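Putative sulfurtransferase DsrE (Allochromatium vinosum, PDB 2HY5) probably acts as a sulfurtransferase that carries sulfur as a persulfide, and could take part in the oxidation of intracellular sulfur. Local coordinates at residues Y21-A26 against R124-G129; I7-G10 against Q15-D18; G86-G91 against N96-T101. All blocks are in the same frame, centred on the assembly; numbering follows the deposited sequence.

Contact 1 of 3, residues Y21-A26 against R124-G129; sequences YQFAKA and RLVVFG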
ATOM      1  N   TYR A  21     -11.716  -3.147  13.307  1.00  7.09           N
ATOM      2  CA  TYR A  21     -12.726  -4.011  13.907  1.00  6.85           C
ATOM      3  C   TYR A  21     -12.407  -4.292  15.375  1.00  7.09           C
ATOM      4  O   TYR A  21     -13.268  -4.145  16.252  1.00  7.84           O
ATOM      5  CB  TYR A  21     -12.816  -5.336  13.150  1.00  5.42           C
ATOM      6  CG  TYR A  21     -13.684  -6.341  13.865  1.00  6.65           C
ATOM      7  CD1 TYR A  21     -15.077  -6.269  13.791  1.00  8.41           C
ATOM      8  CD2 TYR A  21     -13.115  -7.309  14.687  1.00  9.23           C
ATOM      9  CE1 TYR A  21     -15.878  -7.140  14.525  1.00  9.07           C
ATOM     10  CE2 TYR A  21     -13.903  -8.176  15.428  1.00 11.59           C
ATOM     11  CZ  TYR A  21     -15.283  -8.089  15.344  1.00 10.18           C
ATOM     12  OH  TYR A  21     -16.056  -8.957  16.082  1.00 11.29           O
ATOM     13  N   GLN A  22     -11.170  -4.699  15.648  1.00  5.33           N
ATOM     14  CA  GLN A  22     -10.773  -5.002  17.023  1.00  5.61           C
ATOM     15  C   GLN A  22     -10.862  -3.763  17.906  1.00  3.97           C
ATOM     16  O   GLN A  22     -11.226  -3.858  19.075  1.00  5.69           O
ATOM     17  CB  GLN A  22      -9.354  -5.588  17.060  1.00  6.94           C
ATOM     18  CG  GLN A  22      -9.192  -6.879  16.251  1.00 10.47           C
ATOM     19  CD  GLN A  22     -10.016  -8.044  16.787  1.00 12.58           C
ATOM     20  OE1 GLN A  22     -10.276  -9.022  16.076  1.00 14.95           O
ATOM     21  NE2 GLN A  22     -10.414  -7.953  18.045  1.00 12.76           N
ATOM     22  N   PHE A  23     -10.531  -2.602  17.351  1.00  6.53           N
ATOM     23  CA  PHE A  23     -10.612  -1.351  18.109  1.00  6.18           C
ATOM     24  C   PHE A  23     -12.076  -1.051  18.429  1.00  6.91           C
ATOM     25  O   PHE A  23     -12.424  -0.726  19.563  1.00  7.18           O
ATOM     26  CB  PHE A  23     -10.041  -0.183  17.303  1.00  5.55           C
ATOM     27  CG  PHE A  23     -10.057   1.124  18.044  1.00  5.80           C
ATOM     28  CD1 PHE A  23      -8.973   1.507  18.827  1.00  4.69           C
ATOM     29  CD2 PHE A  23     -11.168   1.959  17.985  1.00  5.65           C
ATOM     30  CE1 PHE A  23      -8.995   2.704  19.542  1.00  6.41           C
ATOM     31  CE2 PHE A  23     -11.204   3.160  18.695  1.00  8.31           C
ATOM     32  CZ  PHE A  23     -10.115   3.534  19.476  1.00  8.22           C
ATOM     33  N   ALA A  24     -12.928  -1.157  17.414  1.00  5.92           N
ATOM     34  CA  ALA A  24     -14.352  -0.894  17.579  1.00  8.02           C
ATOM     35  C   ALA A  24     -14.961  -1.807  18.625  1.00  7.84           C
ATOM     36  O   ALA A  24     -15.694  -1.352  19.507  1.00  8.47           O
ATOM     37  CB  ALA A  24     -15.079  -1.079  16.255  1.00  8.39           C
ATOM     38  N   LYS A  25     -14.673  -3.098  18.517  1.00  7.86           N
ATOM     39  CA  LYS A  25     -15.218  -4.063  19.459  1.00  9.15           C
ATOM     40  C   LYS A  25     -14.785  -3.731  20.878  1.00  9.25           C
ATOM     41  O   LYS A  25     -15.590  -3.756  21.807  1.00 11.27           O
ATOM     42  CB  LYS A  25     -14.769  -5.478  19.090  1.00 18.48           C
ATOM     43  CG  LYS A  25     -15.572  -6.568  19.790  1.00 22.47           C
ATOM     44  CD  LYS A  25     -15.376  -7.919  19.120  1.00 27.94           C
ATOM     45  CE  LYS A  25     -14.089  -8.583  19.560  1.00 28.60           C
ATOM     46  NZ  LYS A  25     -14.189  -9.059  20.969  1.00 34.24           N
ATOM     47  N   ALA A  26     -13.509  -3.402  21.045  1.00  8.62           N
ATOM     48  CA  ALA A  26     -12.999  -3.080  22.372  1.00  8.22           C
ATOM     49  C   ALA A  26     -13.630  -1.806  22.926  1.00  7.45           C
ATOM     50  O   ALA A  26     -13.926  -1.718  24.120  1.00  7.93           O
ATOM     51  CB  ALA A  26     -11.478  -2.938  22.326  1.00  8.60           C
ATOM     52  N   ARG A 124     -13.602  11.770  19.110  1.00  7.45           N
ATOM     53  CA  ARG A 124     -12.343  11.326  18.518  1.00  8.14           C
ATOM     54  C   ARG A 124     -12.546  10.728  17.130  1.00  8.95           C
ATOM     55  O   ARG A 124     -13.532  10.031  16.882  1.00  8.53           O
ATOM     56  CB  ARG A 124     -11.686  10.266  19.405  1.00  7.74           C
ATOM     57  CG  ARG A 124     -11.411  10.713  20.830  1.00  8.43           C
ATOM     58  CD  ARG A 124     -10.271  11.706  20.896  1.00 10.68           C
ATOM     59  NE  ARG A 124      -9.950  12.047  22.280  1.00 10.90           N
ATOM     60  CZ  ARG A 124     -10.600  12.952  23.001  1.00 11.94           C
ATOM     61  NH1 ARG A 124     -11.612  13.625  22.476  1.00 11.63           N
ATOM     62  NH2 ARG A 124     -10.234  13.181  24.255  1.00 12.98           N
ATOM     63  N   LEU A 125     -11.609  11.017  16.234  1.00  9.85           N
ATOM     64  CA  LEU A 125     -11.632  10.478  14.878  1.00  9.52           C
ATOM     65  C   LEU A 125     -10.417   9.569  14.780  1.00 10.53           C
ATOM     66  O   LEU A 125      -9.276  10.036  14.842  1.00 11.66           O
ATOM     67  CB  LEU A 125     -11.519  11.590  13.835  1.00  8.06           C
ATOM     68  CG  LEU A 125     -11.255  11.126  12.396  1.00  6.35           C
ATOM     69  CD1 LEU A 125     -12.441  10.323  11.857  1.00  7.31           C
ATOM     70  CD2 LEU A 125     -10.990  12.342  11.534  1.00  8.65           C
ATOM     71  N   VAL A 126     -10.663   8.273  14.633  1.00  8.31           N
ATOM     72  CA  VAL A 126      -9.584   7.300  14.550  1.00  7.53           C
ATOM     73  C   VAL A 126      -9.560   6.720  13.145  1.00  8.52           C
ATOM     74  O   VAL A 126     -10.515   6.072  12.714  1.00  8.15           O
ATOM     75  CB  VAL A 126      -9.779   6.181  15.591  1.00  6.71           C
ATOM     76  CG1 VAL A 126      -8.540   5.304  15.655  1.00  6.51           C
ATOM     77  CG2 VAL A 126     -10.059   6.794  16.952  1.00  8.32           C
ATOM     78  N   VAL A 127      -8.458   6.969  12.444  1.00  6.11           N
ATOM     79  CA  VAL A 127      -8.286   6.528  11.065  1.00  6.13           C
ATOM     80  C   VAL A 127      -7.388   5.305  10.945  1.00  5.81           C
ATOM     81  O   VAL A 127      -6.316   5.240  11.544  1.00  5.98           O
ATOM     82  CB  VAL A 127      -7.687   7.663  10.203  1.00 10.23           C
ATOM     83  CG1 VAL A 127      -7.638   7.234   8.733  1.00  9.73           C
ATOM     84  CG2 VAL A 127      -8.514   8.928  10.361  1.00 12.08           C
ATOM     85  N   PHE A 128      -7.840   4.335  10.161  1.00  7.15           N
ATOM     86  CA  PHE A 128      -7.089   3.109   9.946  1.00  7.42           C
ATOM     87  C   PHE A 128      -6.792   2.990   8.466  1.00 10.43           C
ATOM     88  O   PHE A 128      -7.704   2.952   7.644  1.00 11.33           O
ATOM     89  CB  PHE A 128      -7.898   1.897  10.417  1.00  6.39           C
ATOM     90  CG  PHE A 128      -8.131   1.864  11.902  1.00  7.11           C
ATOM     91  CD1 PHE A 128      -9.169   2.597  12.476  1.00  8.73           C
ATOM     92  CD2 PHE A 128      -7.287   1.132  12.732  1.00  9.14           C
ATOM     93  CE1 PHE A 128      -9.363   2.602  13.861  1.00  8.12           C
ATOM     94  CE2 PHE A 128      -7.471   1.130  14.124  1.00  9.19           C
ATOM     95  CZ  PHE A 128      -8.511   1.868  14.686  1.00  8.54           C
ATOM     96  N   GLY A 129      -5.512   2.939   8.122  1.00 10.56           N
ATOM     97  CA  GLY A 129      -5.152   2.839   6.723  1.00 12.58           C
ATOM     98  C   GLY A 129      -3.799   2.201   6.521  1.00 15.59           C
ATOM     99  O   GLY A 129      -3.370   1.370   7.319  1.00 14.51           O
TER

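Contact 2 of 3, residues I7-G10 against Q15-D18; sequences INEG and QASD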
ATOM      1  N   ILE A   7     -11.980   3.860   7.748  1.00  6.26           N
ATOM      2  CA  ILE A   7     -11.195   2.729   7.256  1.00  7.82           C
ATOM      3  C   ILE A   7     -10.904   2.991   5.779  1.00  7.83           C
ATOM      4  O   ILE A   7     -11.828   3.134   4.979  1.00  7.47           O
ATOM      5  CB  ILE A   7     -11.972   1.409   7.445  1.00  9.10           C
ATOM      6  CG1 ILE A   7     -12.238   1.196   8.943  1.00 12.65           C
ATOM      7  CG2 ILE A   7     -11.176   0.233   6.882  1.00  9.93           C
ATOM      8  CD1 ILE A   7     -13.152   0.049   9.258  1.00 15.46           C
ATOM      9  N   ASN A   8      -9.619   3.051   5.430  1.00  7.64           N
ATOM     10  CA  ASN A   8      -9.195   3.372   4.066  1.00  9.46           C
ATOM     11  C   ASN A   8      -8.720   2.245   3.168  1.00  9.65           C
ATOM     12  O   ASN A   8      -8.392   2.489   2.004  1.00 11.41           O
ATOM     13  CB  ASN A   8      -8.069   4.408   4.095  1.00 11.23           C
ATOM     14  CG  ASN A   8      -8.425   5.649   4.886  1.00 12.97           C
ATOM     15  OD1 ASN A   8      -9.586   6.043   4.962  1.00 17.03           O
ATOM     16  ND2 ASN A   8      -7.414   6.289   5.455  1.00 15.14           N
ATOM     17  N   GLU A   9      -8.666   1.026   3.683  1.00  7.13           N
ATOM     18  CA  GLU A   9      -8.175  -0.079   2.874  1.00  9.24           C
ATOM     19  C   GLU A   9      -9.144  -1.232   2.752  1.00  8.96           C
ATOM     20  O   GLU A   9      -9.996  -1.440   3.614  1.00  7.74           O
ATOM     21  CB  GLU A   9      -6.860  -0.592   3.452  1.00 13.85           C
ATOM     22  CG  GLU A   9      -5.827   0.490   3.674  1.00 15.78           C
ATOM     23  CD  GLU A   9      -5.520   1.280   2.414  1.00 19.40           C
ATOM     24  OE1 GLU A   9      -5.555   0.687   1.316  1.00 17.02           O
ATOM     25  OE2 GLU A   9      -5.224   2.490   2.528  1.00 20.79           O
ATOM     26  N   GLY A  10      -8.981  -1.993   1.674  1.00 10.36           N
ATOM     27  CA  GLY A  10      -9.833  -3.137   1.435  1.00 12.18           C
ATOM     28  C   GLY A  10      -9.560  -4.280   2.395  1.00 10.73           C
ATOM     29  O   GLY A  10      -8.500  -4.333   3.028  1.00 12.22           O
ATOM     30  N   GLN A  15      -4.137  -4.945   6.946  1.00  7.15           N
ATOM     31  CA  GLN A  15      -4.695  -5.243   8.263  1.00  5.71           C
ATOM     32  C   GLN A  15      -5.629  -4.157   8.798  1.00  6.28           C
ATOM     33  O   GLN A  15      -6.347  -4.378   9.772  1.00  6.33           O
ATOM     34  CB  GLN A  15      -3.558  -5.471   9.259  1.00  7.43           C
ATOM     35  CG  GLN A  15      -4.017  -6.048  10.592  1.00  9.77           C
ATOM     36  CD  GLN A  15      -2.879  -6.209  11.575  1.00 12.65           C
ATOM     37  OE1 GLN A  15      -1.703  -6.141  11.206  1.00 11.80           O
ATOM     38  NE2 GLN A  15      -3.223  -6.438  12.838  1.00 13.60           N
ATOM     39  N   ALA A  16      -5.624  -2.996   8.151  1.00  8.01           N
ATOM     40  CA  ALA A  16      -6.452  -1.860   8.561  1.00  7.64           C
ATOM     41  C   ALA A  16      -7.871  -2.225   9.001  1.00  7.26           C
ATOM     42  O   ALA A  16      -8.283  -1.879  10.105  1.00  8.28           O
ATOM     43  CB  ALA A  16      -6.510  -0.823   7.439  1.00  6.74           C
ATOM     44  N   SER A  17      -8.618  -2.913   8.143  1.00  7.20           N
ATOM     45  CA  SER A  17      -9.987  -3.283   8.482  1.00  8.92           C
ATOM     46  C   SER A  17     -10.056  -4.144   9.750  1.00  8.05           C
ATOM     47  O   SER A  17     -10.958  -3.980  10.568  1.00  7.54           O
ATOM     48  CB  SER A  17     -10.641  -4.022   7.312  1.00 10.31           C
ATOM     49  OG  SER A  17     -12.022  -4.232   7.573  1.00 13.74           O
ATOM     50  N   ASP A  18      -9.109  -5.066   9.907  1.00  5.40           N
ATOM     51  CA  ASP A  18      -9.076  -5.933  11.085  1.00  6.69           C
ATOM     52  C   ASP A  18      -8.753  -5.125  12.339  1.00  6.14           C
ATOM     53  O   ASP A  18      -9.354  -5.319  13.396  1.00  7.70           O
ATOM     54  CB  ASP A  18      -8.021  -7.028  10.914  1.00  8.22           C
ATOM     55  CG  ASP A  18      -8.450  -8.102   9.941  1.00 13.60           C
ATOM     56  OD1 ASP A  18      -9.299  -8.943  10.310  1.00 14.17           O
ATOM     57  OD2 ASP A  18      -7.940  -8.093   8.800  1.00 14.16           O
TER
HETATM   58  O   HOH W   1      -7.962  -3.236   5.408  1.00  9.08           O

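Contact 3 of 3, residues G86-G91 against N96-T101; sequences GIVDEG and NGKDAT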
ATOM      1  N   GLY A  86     -16.755  -0.244  -7.823  1.00  9.47           N
ATOM      2  CA  GLY A  86     -17.718  -1.297  -8.078  1.00 10.38           C
ATOM      3  C   GLY A  86     -18.576  -1.774  -6.923  1.00  9.12           C
ATOM      4  O   GLY A  86     -18.948  -2.944  -6.894  1.00 10.36           O
ATOM      5  N   ILE A  87     -18.873  -0.904  -5.965  1.00  7.04           N
ATOM      6  CA  ILE A  87     -19.747  -1.285  -4.856  1.00  7.23           C
ATOM      7  C   ILE A  87     -21.080  -0.667  -5.253  1.00  8.27           C
ATOM      8  O   ILE A  87     -21.185   0.551  -5.422  1.00  9.01           O
ATOM      9  CB  ILE A  87     -19.266  -0.712  -3.504  1.00 11.30           C
ATOM     10  CG1 ILE A  87     -17.948  -1.380  -3.098  1.00 11.85           C
ATOM     11  CG2 ILE A  87     -20.321  -0.962  -2.428  1.00 14.61           C
ATOM     12  CD1 ILE A  87     -18.047  -2.884  -2.853  1.00 13.34           C
ATOM     13  N   VAL A  88     -22.093  -1.513  -5.405  1.00  6.03           N
ATOM     14  CA  VAL A  88     -23.398  -1.064  -5.870  1.00  6.71           C
ATOM     15  C   VAL A  88     -24.598  -1.558  -5.070  1.00  7.34           C
ATOM     16  O   VAL A  88     -24.693  -2.742  -4.751  1.00  6.45           O
ATOM     17  CB  VAL A  88     -23.600  -1.521  -7.342  1.00 12.79           C
ATOM     18  CG1 VAL A  88     -24.930  -1.027  -7.873  1.00 15.90           C
ATOM     19  CG2 VAL A  88     -22.444  -1.035  -8.207  1.00 13.84           C
ATOM     20  N   ASP A  89     -25.509  -0.642  -4.743  1.00  9.23           N
ATOM     21  CA  ASP A  89     -26.738  -1.014  -4.050  1.00 12.58           C
ATOM     22  C   ASP A  89     -27.859  -0.819  -5.069  1.00 13.59           C
ATOM     23  O   ASP A  89     -27.596  -0.446  -6.208  1.00 13.44           O
ATOM     24  CB  ASP A  89     -26.986  -0.146  -2.808  1.00 15.16           C
ATOM     25  CG  ASP A  89     -27.252   1.315  -3.143  1.00 18.86           C
ATOM     26  OD1 ASP A  89     -27.670   2.060  -2.233  1.00 20.16           O
ATOM     27  OD2 ASP A  89     -27.038   1.726  -4.300  1.00 21.25           O
ATOM     28  N   GLU A  90     -29.101  -1.062  -4.668  1.00 15.41           N
ATOM     29  CA  GLU A  90     -30.227  -0.926  -5.592  1.00 18.67           C
ATOM     30  C   GLU A  90     -30.304   0.419  -6.314  1.00 18.13           C
ATOM     31  O   GLU A  90     -30.470   0.463  -7.537  1.00 18.41           O
ATOM     32  CB  GLU A  90     -31.542  -1.195  -4.854  1.00 45.64           C
ATOM     33  CG  GLU A  90     -32.275  -2.442  -5.338  1.00 52.24           C
ATOM     34  CD  GLU A  90     -31.450  -3.709  -5.194  1.00 55.70           C
ATOM     35  OE1 GLU A  90     -31.910  -4.774  -5.657  1.00 57.38           O
ATOM     36  OE2 GLU A  90     -30.344  -3.646  -4.617  1.00 59.43           O
ATOM     37  N   GLY A  91     -30.189   1.510  -5.565  1.00 20.16           N
ATOM     38  CA  GLY A  91     -30.259   2.829  -6.170  1.00 20.02           C
ATOM     39  C   GLY A  91     -29.196   3.046  -7.229  1.00 20.36           C
ATOM     40  O   GLY A  91     -29.487   3.505  -8.337  1.00 20.64           O
ATOM     41  N   ASN A  96     -26.970   3.805 -12.501  1.00 19.48           N
ATOM     42  CA  ASN A  96     -25.768   3.531 -13.283  1.00 19.19           C
ATOM     43  C   ASN A  96     -25.931   2.430 -14.329  1.00 18.57           C
ATOM     44  O   ASN A  96     -24.962   2.036 -14.979  1.00 18.34           O
ATOM     45  CB  ASN A  96     -24.619   3.175 -12.333  1.00 25.42           C
ATOM     46  CG  ASN A  96     -24.361   4.260 -11.295  1.00 28.31           C
ATOM     47  OD1 ASN A  96     -23.650   4.041 -10.307  1.00 28.57           O
ATOM     48  ND2 ASN A  96     -24.931   5.437 -11.516  1.00 26.19           N
ATOM     49  N   GLY A  97     -27.152   1.930 -14.482  1.00 21.68           N
ATOM     50  CA  GLY A  97     -27.410   0.889 -15.463  1.00 20.76           C
ATOM     51  C   GLY A  97     -26.670  -0.425 -15.277  1.00 20.57           C
ATOM     52  O   GLY A  97     -26.136  -0.977 -16.238  1.00 20.35           O
ATOM     53  N   LYS A  98     -26.631  -0.929 -14.047  1.00 15.65           N
ATOM     54  CA  LYS A  98     -25.969  -2.202 -13.755  1.00 15.00           C
ATOM     55  C   LYS A  98     -27.076  -3.246 -13.639  1.00 14.57           C
ATOM     56  O   LYS A  98     -28.201  -2.914 -13.261  1.00 15.34           O
ATOM     57  CB  LYS A  98     -25.211  -2.120 -12.425  1.00 17.02           C
ATOM     58  CG  LYS A  98     -24.489  -0.795 -12.184  1.00 19.67           C
ATOM     59  CD  LYS A  98     -23.015  -0.812 -12.586  1.00 22.79           C
ATOM     60  CE  LYS A  98     -22.810  -0.864 -14.086  1.00 22.99           C
ATOM     61  NZ  LYS A  98     -21.389  -0.564 -14.449  1.00 20.66           N
ATOM     62  N   ASP A  99     -26.772  -4.502 -13.956  1.00 18.55           N
ATOM     63  CA  ASP A  99     -27.779  -5.555 -13.867  1.00 19.33           C
ATOM     64  C   ASP A  99     -27.677  -6.359 -12.574  1.00 19.06           C
ATOM     65  O   ASP A  99     -28.325  -7.394 -12.434  1.00 19.73           O
ATOM     66  CB  ASP A  99     -27.683  -6.508 -15.068  1.00 30.27           C
ATOM     67  CG  ASP A  99     -26.326  -7.188 -15.179  1.00 33.16           C
ATOM     68  OD1 ASP A  99     -25.774  -7.598 -14.139  1.00 35.36           O
ATOM     69  OD2 ASP A  99     -25.817  -7.330 -16.312  1.00 35.11           O
ATOM     70  N   ALA A 100     -26.868  -5.885 -11.632  1.00 15.27           N
ATOM     71  CA  ALA A 100     -26.704  -6.577 -10.358  1.00 13.14           C
ATOM     72  C   ALA A 100     -26.182  -5.638  -9.276  1.00 11.63           C
ATOM     73  O   ALA A 100     -25.678  -4.558  -9.573  1.00 10.99           O
ATOM     74  CB  ALA A 100     -25.751  -7.751 -10.526  1.00 20.14           C
ATOM     75  N   THR A 101     -26.324  -6.059  -8.022  1.00 11.66           N
ATOM     76  CA  THR A 101     -25.847  -5.292  -6.869  1.00  9.47           C
ATOM     77  C   THR A 101     -24.916  -6.209  -6.084  1.00  8.76           C
ATOM     78  O   THR A 101     -24.967  -7.429  -6.237  1.00  9.45           O
ATOM     79  CB  THR A 101     -26.993  -4.877  -5.917  1.00 13.92           C
ATOM     80  OG1 THR A 101     -27.570  -6.051  -5.334  1.00 15.34           O
ATOM     81  CG2 THR A 101     -28.067  -4.106  -6.660  1.00 12.96           C
TER
HETATM   82  O   HOH W   2     -29.951  -6.336  -4.410  1.00 37.35           O

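Contact 1 of 3, residues Y21-A26 against R124-G129
Phe23 is presented to Val126 and Phe128 by a turn of helix 16-29 whose shortest backbone bond in this segment runs from Lys25 N to Tyr21 O, 2.9 Å. No hydrogen bond joins 21-26 to 124-129; Val126 is held through its backbone to Ala4 and Gln6 of the neighbouring strand 2-7. Phe23 reaches the strand because its ring stands anti to the backbone N (chi1 -178°). The Phe23 and Val126 side chains come from opposite directions: Phe23 CZ is 4.1 Å from Val126 CG2, and Val126 CG1 lies over one face of the ring. Phe128 comes in across, at about a right angle to the Phe23 side chain, and sets its CZ 3.7 Å from Phe23 CB at the root of the ring. The two ring planes are inclined at 56° with centroids 5.8 Å apart, an oblique pair. Phe3 of strand 2-7 and Phe88 of the DsrH chain each make an edge-to-face pair with the same Phe23. An alanine in place of Phe23 is likely to leave a gap between helix and strand and to deprive Phe3 and the DsrH Phe88 of their aromatic partner. Helix 16-29 and strand 124-128 are thus joined here by apolar packing alone, which continues directly into the interface with DsrH.

Contact 2 of 3, residues I7-G10 against Q15-D18
Between Glu9 and Ala16 no flat group offers a face: the carboxylate of Glu9 turns off to another partner, and the touching is done by its aliphatic stem. This is the turn from strand 2-7 into helix 16-29, the first beta-alpha unit of the parallel sheet, where the chain folds back so that the loop after the strand packs on the opening turn of the helix. Glu9 CB and CG both rest against the methyl of Ala16, CB to Ala16 CB being 4.0 Å. The chain then bends at CB-CG (chi2 -56°), which carries the acid away from the helix; its OE2 is hydrogen-bonded to Tyr21 of a DsrF chain. OE1 lies near Asp130 OD1, and two acids so close would probably raise the proton affinity of one of them. Two residues earlier, Ile7 at the strand end sends CG2 to the helix, 4.0 Å from Ser17 CA, because this methyl is the branch anti to the backbone N; the same side chain also touches Trp64. Ser17 OG points to other partners, hydrogen-bonded to Asn46 OD1 and to Trp64 NE1, which ties the helix start to helix 60-71 and the loop at Asn46. Asn46 also binds Glu9 O through ND2, so one amide serves both segments. The side chain of Ile7 is about 11 Å from that of Cys78, probably the cysteine that forms the persulfide intermediate. A water bridges the two segments: it accepts from Ser17 N at 2.8 Å and lies 2.7 Å from Gly10 O, to which it can donate, although more acceptors compete for its protons than it has.

Contact 3 of 3, residues G86-G91 against N96-T101
Thr101 and Glu90 approach at a slant, the methyl of the threonine meeting the carboxylate of the glutamate. CG2 of Thr101 lies tightly against Glu90 OE2 at 3.1 Å, and it also touches Asp89 C. The hydroxyl takes the position between the backbone N and the carbonyl carbon (chi1 65°), which directs OG1 to a water 2.6 Å away; that water donates to Glu90 OE2 at 2.7 Å, bridging the two side chains. OG1 is also hydrogen-bonded to Arg49 NH2 of the same chain. Thr101 CB comes within 3.3 Å of Val88 O. Val88 points its CG1 across the loop, 4.3 Å from Lys98 CG and 4.0 Å from Ala100 O, a carbonyl buried here with no hydrogen-bonding partner in the model. The amine of Lys98 leads elsewhere, to Arg49 O of the second subunit, against whose Leu50 Val88 also packs. The segments lie at the two ends of helix 90-96: Asp89 is its N-cap, with OD2 on Glu92 N, and Gly97 ends it in a Schellman motif. After it the loop returns to the helix start, where Thr101 lies beside Val88, before the chain runs on to strand 108-110.

Along the chain contact 2 comes first, and contact 3 falls within the long span that contact 1 bridges between its two segments. Contacts 1 and 2 share helix 16-29 and lie 10 Å apart between centres; they touch, with Phe128 O probably hydrogen-bonded to Asn8 N, so the first beta-alpha unit and strand 124-128 meet directly. Contact 3 stands apart, its centre 29 Å from that of contact 1 and 23 Å from that of contact 2, on the far side of the chain's centre from contact 1. Contacts 1 and 2 thus belong to one region of the fold that reaches DsrH and DsrF chains; contact 3 is a surface loop packing on the second copy of DsrE.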